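Lipase-esterase related protein (Clostridium acetobutylicum, PDB 3E0X) is of unconfirmed function but probably acts as a hydrolase of the alpha/beta hydrolase fold, with ortho-xylene bound in a pocket. Local coordinates at residues 16-21 with 81-86; 8-13 with 44-49. One frame throughout, in Å; residues are numbered along the deposited sequence.

Contact 1: 16-21 with 81-86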
ATOM      1  N   PRO A  16     -22.114   3.338  -0.058  1.00 15.88           N
ATOM      2  CA  PRO A  16     -22.122   1.914  -0.451  1.00 15.81           C
ATOM      3  C   PRO A  16     -20.724   1.429  -0.836  1.00 15.00           C
ATOM      4  O   PRO A  16     -20.507   0.224  -0.930  1.00 14.84           O
ATOM      5  CB  PRO A  16     -23.039   1.894  -1.684  1.00 16.79           C
ATOM      6  CG  PRO A  16     -23.072   3.286  -2.192  1.00 18.00           C
ATOM      7  CD  PRO A  16     -22.826   4.198  -1.029  1.00 17.04           C
ATOM      8  N   ASN A  17     -19.809   2.383  -1.017  1.00 13.80           N
ATOM      9  CA  ASN A  17     -18.477   2.063  -1.455  0.50 13.47           C
ATOM     10  C   ASN A  17     -17.487   2.245  -0.305  1.00 12.54           C
ATOM     11  O   ASN A  17     -17.317   3.346   0.250  1.00 12.77           O
ATOM     12  CB  ASN A  17     -18.150   2.889  -2.701  0.50 14.28           C
ATOM     13  CG  ASN A  17     -19.361   3.011  -3.643  0.50 15.36           C
ATOM     14  OD1 ASN A  17     -19.974   2.006  -4.026  0.50 16.17           O
ATOM     15  ND2 ASN A  17     -19.729   4.241  -3.981  0.50 17.42           N
ATOM     16  N   THR A  18     -16.869   1.135   0.073  1.00 11.25           N
ATOM     17  CA  THR A  18     -15.938   1.106   1.186  1.00 10.95           C
ATOM     18  C   THR A  18     -14.529   0.998   0.630  1.00 11.54           C
ATOM     19  O   THR A  18     -14.265   0.129  -0.199  1.00 12.22           O
ATOM     20  CB  THR A  18     -16.250  -0.116   2.108  1.00 11.79           C
ATOM     21  OG1 THR A  18     -17.532   0.071   2.721  1.00 12.50           O
ATOM     22  CG2 THR A  18     -15.208  -0.287   3.173  1.00 12.32           C
ATOM     23  N   LEU A  19     -13.644   1.876   1.094  1.00 10.51           N
ATOM     24  CA  LEU A  19     -12.260   1.837   0.668  1.00 11.60           C
ATOM     25  C   LEU A  19     -11.438   1.475   1.877  1.00 10.81           C
ATOM     26  O   LEU A  19     -11.478   2.175   2.912  1.00 11.31           O
ATOM     27  CB  LEU A  19     -11.832   3.203   0.150  1.00 11.70           C
ATOM     28  CG  LEU A  19     -12.633   3.883  -0.963  1.00 13.32           C
ATOM     29  CD1 LEU A  19     -11.976   5.207  -1.440  1.00 14.59           C
ATOM     30  CD2 LEU A  19     -12.867   2.978  -2.133  1.00 15.73           C
ATOM     31  N   LEU A  20     -10.693   0.382   1.762  1.00 10.04           N
ATOM     32  CA  LEU A  20      -9.826  -0.053   2.854  1.00 10.41           C
ATOM     33  C   LEU A  20      -8.381   0.207   2.406  1.00 10.08           C
ATOM     34  O   LEU A  20      -7.911  -0.386   1.428  1.00 10.59           O
ATOM     35  CB  LEU A  20     -10.070  -1.544   3.147  1.00 10.79           C
ATOM     36  CG  LEU A  20      -9.211  -2.146   4.256  1.00 12.23           C
ATOM     37  CD1 LEU A  20      -9.418  -1.475   5.580  1.00 12.86           C
ATOM     38  CD2 LEU A  20      -9.483  -3.627   4.401  1.00 12.88           C
ATOM     39  N   PHE A  21      -7.696   1.102   3.129  1.00 10.12           N
ATOM     40  CA  PHE A  21      -6.352   1.556   2.778  1.00  9.61           C
ATOM     41  C   PHE A  21      -5.325   0.788   3.570  1.00  9.80           C
ATOM     42  O   PHE A  21      -5.406   0.723   4.812  1.00  9.81           O
ATOM     43  CB  PHE A  21      -6.185   3.047   3.120  1.00 10.06           C
ATOM     44  CG  PHE A  21      -7.114   3.979   2.349  1.00 10.26           C
ATOM     45  CD1 PHE A  21      -6.616   4.786   1.316  1.00 11.74           C
ATOM     46  CD2 PHE A  21      -8.469   4.106   2.685  1.00 11.64           C
ATOM     47  CE1 PHE A  21      -7.459   5.682   0.621  1.00 13.13           C
ATOM     48  CE2 PHE A  21      -9.298   4.995   2.009  1.00 11.04           C
ATOM     49  CZ  PHE A  21      -8.816   5.781   0.990  1.00 12.42           C
ATOM     50  N   LYS A  81     -17.055  -6.495   8.027  1.00 12.85           N
ATOM     51  CA  LYS A  81     -17.606  -7.848   7.834  1.00 14.05           C
ATOM     52  C   LYS A  81     -18.956  -7.840   7.123  1.00 14.27           C
ATOM     53  O   LYS A  81     -19.269  -8.805   6.420  1.00 15.37           O
ATOM     54  CB  LYS A  81     -17.671  -8.637   9.144  1.00 13.68           C
ATOM     55  CG  LYS A  81     -18.730  -8.134  10.096  1.00 14.32           C
ATOM     56  CD  LYS A  81     -18.756  -8.820  11.484  1.00 16.22           C
ATOM     57  CE  LYS A  81     -19.207 -10.267  11.393  1.00 18.64           C
ATOM     58  NZ  LYS A  81     -19.038 -10.950  12.698  1.00 18.33           N
ATOM     59  N   HIS A  82     -19.699  -6.738   7.246  1.00 14.79           N
ATOM     60  CA  HIS A  82     -21.012  -6.598   6.587  1.00 15.50           C
ATOM     61  C   HIS A  82     -21.027  -5.745   5.319  1.00 14.36           C
ATOM     62  O   HIS A  82     -22.089  -5.589   4.689  1.00 15.00           O
ATOM     63  CB  HIS A  82     -22.050  -6.062   7.577  1.00 17.05           C
ATOM     64  CG  HIS A  82     -22.180  -6.907   8.806  1.00 22.22           C
ATOM     65  ND1 HIS A  82     -22.501  -8.246   8.752  1.00 25.15           N
ATOM     66  CD2 HIS A  82     -21.997  -6.615  10.115  1.00 25.07           C
ATOM     67  CE1 HIS A  82     -22.534  -8.739   9.977  1.00 24.69           C
ATOM     68  NE2 HIS A  82     -22.229  -7.770  10.824  1.00 23.92           N
ATOM     69  N   GLN A  83     -19.865  -5.195   4.949  1.00 12.37           N
ATOM     70  CA  GLN A  83     -19.760  -4.297   3.805  1.00 12.71           C
ATOM     71  C   GLN A  83     -19.641  -5.144   2.544  1.00 12.78           C
ATOM     72  O   GLN A  83     -18.832  -6.048   2.497  1.00 14.83           O
ATOM     73  CB  GLN A  83     -18.551  -3.359   3.948  1.00 12.19           C
ATOM     74  CG  GLN A  83     -18.722  -2.291   5.021  1.00 11.98           C
ATOM     75  CD  GLN A  83     -19.736  -1.209   4.663  1.00 11.37           C
ATOM     76  OE1 GLN A  83     -19.962  -0.270   5.454  1.00 14.18           O
ATOM     77  NE2 GLN A  83     -20.347  -1.316   3.486  1.00 10.14           N
ATOM     78  N   LYS A  84     -20.454  -4.851   1.541  1.00 11.54           N
ATOM     79  CA  LYS A  84     -20.543  -5.702   0.368  1.00 12.04           C
ATOM     80  C   LYS A  84     -19.732  -5.226  -0.835  1.00 11.89           C
ATOM     81  O   LYS A  84     -19.617  -5.957  -1.826  1.00 12.50           O
ATOM     82  CB  LYS A  84     -22.016  -5.862  -0.020  1.00 12.22           C
ATOM     83  CG  LYS A  84     -22.921  -6.501   1.058  1.00 14.03           C
ATOM     84  CD  LYS A  84     -22.536  -7.910   1.450  1.00 15.57           C
ATOM     85  CE  LYS A  84     -23.485  -8.372   2.589  1.00 17.47           C
ATOM     86  NZ  LYS A  84     -23.062  -9.649   3.243  1.00 22.63           N
ATOM     87  N   ASN A  85     -19.193  -4.012  -0.763  1.00 11.69           N
ATOM     88  CA  ASN A  85     -18.433  -3.453  -1.892  1.00 11.05           C
ATOM     89  C   ASN A  85     -17.133  -2.792  -1.445  1.00 11.18           C
ATOM     90  O   ASN A  85     -17.013  -1.557  -1.423  1.00 11.95           O
ATOM     91  CB  ASN A  85     -19.301  -2.455  -2.680  1.00 11.40           C
ATOM     92  CG  ASN A  85     -18.607  -1.939  -3.924  1.00 12.35           C
ATOM     93  OD1 ASN A  85     -17.726  -2.595  -4.475  1.00 14.25           O
ATOM     94  ND2 ASN A  85     -18.993  -0.746  -4.368  1.00 15.18           N
ATOM     95  N   ILE A  86     -16.164  -3.629  -1.098  1.00 10.33           N
ATOM     96  CA  ILE A  86     -14.867  -3.152  -0.614  1.00 10.77           C
ATOM     97  C   ILE A  86     -13.852  -3.053  -1.747  1.00 10.26           C
ATOM     98  O   ILE A  86     -13.642  -4.025  -2.495  1.00 10.95           O
ATOM     99  CB  ILE A  86     -14.309  -4.055   0.525  1.00 11.33           C
ATOM    100  CG1 ILE A  86     -15.296  -4.124   1.684  1.00 12.26           C
ATOM    101  CG2 ILE A  86     -12.987  -3.517   1.044  1.00 11.66           C
ATOM    102  CD1 ILE A  86     -14.954  -5.193   2.727  1.00 13.21           C
TER
HETATM  103  O   HOH W   1     -19.261  -1.619   0.963  1.00 12.08           O
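Thr18 N donates a nearly straight hydrogen bond to Asn85 O, 3.1 Å long with 168° at the hydrogen, where strand 18-22 meets the start of strand 86-91 in the parallel part of the central mixed sheet of the alpha/beta hydrolase fold. Beside this link, water 1 ties the two segments together through four partners. It donates to Pro16 O over 2.9 Å and accepts from Asn85 N over 3.0 Å, it bonds Thr18 OG1, and it takes a weak bond from Gln83 NE2. Thr18 OG1 also bonds Asn43 ND2 on the neighbouring strand. The Gln83 side chain, bent at its second torsion (chi2 -71°), crosses that of Thr18 at about a right angle and lays its amide carbon CD 3.2 Å from Thr18 OG1; the water, not a direct bond, joins the two polar ends. At the outer end, Asn85 ND2 gives a weak, bent bond to Asn17 OD1, 2.9 Å long. The two side chains lie side by side, pointing the same way, with their amide planes almost perpendicular, and Asn85 CB lies close to Pro16 O. Deeper in, Thr18 and Ile86 form a parallel bridge with their side chains on the same face, pointing the same way; Ile74 of helix 63-76 also packs on Ile86. Thr18 O receives a CA-H...O contact from Ile86 CA. On this face Ile86 divides its branches: CG1 lies 4.1 Å from Thr18 CG2, while CG2 lies 4.1 Å from Leu20 CB.

Contact 2: 8-13 with 44-49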
ATOM      1  N   VAL A   8      -8.523   3.751  11.481  1.00 11.91           N
ATOM      2  CA  VAL A   8      -9.203   5.046  11.529  0.50 12.82           C
ATOM      3  C   VAL A   8     -10.350   5.016  10.510  1.00 13.03           C
ATOM      4  O   VAL A   8     -10.153   4.527   9.379  1.00 12.79           O
ATOM      5  CB  VAL A   8      -8.206   6.195  11.206  0.50 13.20           C
ATOM      6  CG1 VAL A   8      -8.933   7.508  11.016  0.50 14.18           C
ATOM      7  CG2 VAL A   8      -7.187   6.348  12.331  0.50 13.14           C
ATOM      8  N   HIS A   9     -11.494   5.581  10.876  1.00 12.72           N
ATOM      9  CA  HIS A   9     -12.697   5.510  10.063  1.00 13.16           C
ATOM     10  C   HIS A   9     -13.154   6.931   9.756  1.00 13.75           C
ATOM     11  O   HIS A   9     -13.518   7.684  10.673  1.00 14.97           O
ATOM     12  CB  HIS A   9     -13.739   4.777  10.902  1.00 13.82           C
ATOM     13  CG  HIS A   9     -14.912   4.280  10.127  1.00 13.36           C
ATOM     14  ND1 HIS A   9     -16.017   3.734  10.742  1.00 14.66           N
ATOM     15  CD2 HIS A   9     -15.158   4.238   8.793  1.00 13.40           C
ATOM     16  CE1 HIS A   9     -16.902   3.394   9.820  1.00 14.97           C
ATOM     17  NE2 HIS A   9     -16.399   3.668   8.627  1.00 13.20           N
ATOM     18  N   VAL A  10     -13.102   7.308   8.478  1.00 13.80           N
ATOM     19  CA  VAL A  10     -13.414   8.678   8.052  1.00 13.59           C
ATOM     20  C   VAL A  10     -14.245   8.674   6.767  1.00 13.63           C
ATOM     21  O   VAL A  10     -14.542   7.605   6.201  1.00 12.68           O
ATOM     22  CB  VAL A  10     -12.135   9.519   7.827  1.00 14.49           C
ATOM     23  CG1 VAL A  10     -11.419   9.669   9.132  1.00 15.90           C
ATOM     24  CG2 VAL A  10     -11.237   8.868   6.778  1.00 14.92           C
ATOM     25  N   GLY A  11     -14.602   9.862   6.292  1.00 14.01           N
ATOM     26  CA  GLY A  11     -15.393   9.974   5.081  1.00 13.80           C
ATOM     27  C   GLY A  11     -16.886   9.787   5.301  1.00 14.44           C
ATOM     28  O   GLY A  11     -17.410   9.978   6.399  1.00 15.83           O
ATOM     29  N   ASN A  12     -17.575   9.423   4.234  1.00 13.31           N
ATOM     30  CA  ASN A  12     -19.012   9.249   4.268  1.00 13.93           C
ATOM     31  C   ASN A  12     -19.296   7.816   4.675  1.00 13.93           C
ATOM     32  O   ASN A  12     -19.262   6.884   3.851  1.00 13.79           O
ATOM     33  CB  ASN A  12     -19.545   9.584   2.875  1.00 14.85           C
ATOM     34  CG  ASN A  12     -20.997   9.297   2.735  1.00 17.49           C
ATOM     35  OD1 ASN A  12     -21.682   9.090   3.728  1.00 18.36           O
ATOM     36  ND2 ASN A  12     -21.466   9.217   1.488  1.00 21.51           N
ATOM     37  N   LYS A  13     -19.555   7.620   5.964  1.00 14.94           N
ATOM     38  CA  LYS A  13     -19.582   6.268   6.515  1.00 15.15           C
ATOM     39  C   LYS A  13     -20.748   5.444   5.995  1.00 15.49           C
ATOM     40  O   LYS A  13     -20.737   4.210   6.102  1.00 15.90           O
ATOM     41  CB  LYS A  13     -19.555   6.313   8.037  1.00 16.28           C
ATOM     42  CG  LYS A  13     -18.259   6.902   8.559  1.00 17.46           C
ATOM     43  CD  LYS A  13     -18.253   6.905  10.076  1.00 21.57           C
ATOM     44  CE  LYS A  13     -16.958   7.482  10.609  1.00 23.22           C
ATOM     45  NZ  LYS A  13     -17.000   7.520  12.094  1.00 26.18           N
ATOM     46  N   CYS A  44     -14.288   5.387   4.275  1.00 11.15           N
ATOM     47  CA  CYS A  44     -12.837   5.163   4.282  1.00 11.59           C
ATOM     48  C   CYS A  44     -12.368   4.536   5.585  1.00 11.09           C
ATOM     49  O   CYS A  44     -12.598   5.076   6.687  1.00 11.06           O
ATOM     50  CB  CYS A  44     -12.084   6.484   4.065  1.00 11.93           C
ATOM     51  SG  CYS A  44     -12.389   7.284   2.467  1.00 12.92           S
ATOM     52  N   ILE A  45     -11.662   3.418   5.454  1.00 10.61           N
ATOM     53  CA  ILE A  45     -11.126   2.690   6.599  1.00 10.34           C
ATOM     54  C   ILE A  45      -9.626   2.594   6.369  1.00 10.68           C
ATOM     55  O   ILE A  45      -9.194   2.053   5.365  1.00 11.35           O
ATOM     56  CB  ILE A  45     -11.759   1.260   6.718  1.00 10.22           C
ATOM     57  CG1 ILE A  45     -13.296   1.354   6.843  1.00 12.18           C
ATOM     58  CG2 ILE A  45     -11.206   0.540   7.920  1.00 10.37           C
ATOM     59  CD1 ILE A  45     -14.049   0.002   6.611  1.00 13.16           C
ATOM     60  N   LEU A  46      -8.843   3.155   7.284  1.00 10.47           N
ATOM     61  CA  LEU A  46      -7.382   3.170   7.119  1.00 11.92           C
ATOM     62  C   LEU A  46      -6.790   2.314   8.211  1.00 12.22           C
ATOM     63  O   LEU A  46      -6.981   2.598   9.375  1.00 12.10           O
ATOM     64  CB  LEU A  46      -6.832   4.610   7.151  1.00 13.20           C
ATOM     65  CG  LEU A  46      -7.519   5.411   6.025  1.00 15.62           C
ATOM     66  CD1 LEU A  46      -8.643   6.255   6.586  1.00 17.66           C
ATOM     67  CD2 LEU A  46      -6.545   6.233   5.181  1.00 15.50           C
ATOM     68  N   LEU A  47      -6.094   1.241   7.830  1.00 12.26           N
ATOM     69  CA  LEU A  47      -5.572   0.214   8.723  0.50 11.94           C
ATOM     70  C   LEU A  47      -4.136   0.505   9.170  1.00 11.51           C
ATOM     71  O   LEU A  47      -3.341   0.940   8.333  1.00 11.91           O
ATOM     72  CB  LEU A  47      -5.547  -1.090   7.908  0.50 12.19           C
ATOM     73  CG  LEU A  47      -5.755  -2.448   8.554  0.50 13.15           C
ATOM     74  CD1 LEU A  47      -6.941  -2.397   9.506  0.50 12.63           C
ATOM     75  CD2 LEU A  47      -5.946  -3.537   7.485  0.50 12.40           C
ATOM     76  N   ASP A  48      -3.784   0.223  10.419  1.00 10.46           N
ATOM     77  CA  ASP A  48      -2.366   0.099  10.783  1.00 11.11           C
ATOM     78  C   ASP A  48      -2.012  -1.386  10.770  1.00 10.94           C
ATOM     79  O   ASP A  48      -2.635  -2.213  11.476  1.00 11.24           O
ATOM     80  CB  ASP A  48      -2.091   0.678  12.183  1.00 10.68           C
ATOM     81  CG  ASP A  48      -1.856   2.191  12.185  1.00 12.33           C
ATOM     82  OD1 ASP A  48      -1.373   2.755  11.175  1.00 12.77           O
ATOM     83  OD2 ASP A  48      -2.110   2.814  13.245  1.00 14.58           O
ATOM     84  N   LEU A  49      -1.019  -1.751   9.968  1.00 10.55           N
ATOM     85  CA  LEU A  49      -0.564  -3.144   9.969  1.00 10.72           C
ATOM     86  C   LEU A  49       0.082  -3.476  11.311  1.00 10.60           C
ATOM     87  O   LEU A  49       0.578  -2.601  12.003  1.00 11.22           O
ATOM     88  CB  LEU A  49       0.442  -3.399   8.828  1.00 10.36           C
ATOM     89  CG  LEU A  49      -0.090  -3.216   7.401  1.00 10.29           C
ATOM     90  CD1 LEU A  49       1.061  -3.247   6.383  1.00 12.00           C
ATOM     91  CD2 LEU A  49      -1.146  -4.305   7.138  1.00 12.90           C
TER
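Strands 8-11 and 44-47 run antiparallel, 152° between their directions, with Val8-Leu46 and Val10-Cys44 as hydrogen-bonded pairs and His9-Ile45 as the non-hydrogen-bonded pair between them. Each hydrogen-bonded pair closes with two bonds: Val8 N to Leu46 O is 2.9 Å and Leu46 N to Val8 O 2.8 Å, while Val10 and Cys44 bond each other in the same reciprocal way. Across the middle pair, His9 CA and Ile45 CA each direct a C-H at the carbonyl of the opposite strand, Cys44 O and Val8 O respectively. One face carries Val8, Val10, Cys44 and Leu46. There Val10 CG2, set between its own backbone N and carbonyl carbon, reaches Cys44 CB and Leu46 CD1, each at 3.7 Å; the Val10 and Leu46 side chains cross at about a right angle. Phe21 of strand 18-22 packs against both Cys44 and Leu46 from the next strand. The other face carries His9 and Ile45, lying side by side. With CG anti to the backbone N (chi1 -164°), the imidazole comes alongside Ile45, CD2 standing 3.9 Å from Ile45 CG1. The same CD2 meets Cys44 O at the ring edge, in plane, at 3.4 Å. Lys13 CD lies over one face of the imidazole, offset toward its rim, and the hydrogen bond from His9 NE2 to Asn43 OD1 would further restrain the ring's rotation. This pairing places the outermost strand 7-11 antiparallel to its neighbour at one margin of the otherwise parallel sheet, as in alpha/beta hydrolases.

Contacts 1 and 2 lie on the same sheet, their centres 10 Å apart, and meet at the seam between strand 18-22 of contact 1 and strand 43-47 of contact 2. Leu19 O and Ile45 N, 2.8 Å apart, and Phe21 N and Ile45 O, 2.9 Å apart, probably form its hydrogen bonds, while Thr18 CG2 packs on Ile45 CD1 at 3.6 Å. Together they span the strand order 7-11, 43-47, 18-22, 86-91. Their segments alternate along the chain, since strand 18-22 follows 7-11 in sequence while 43-47, later in the chain, is inserted between them in the sheet. Ortho-xylene is about 13 Å from the Leu46 side chain; its pocket includes Gly24 and Ser25, just after strand 18-22, and Tyr91 and Ser92, where strand 86-91 ends.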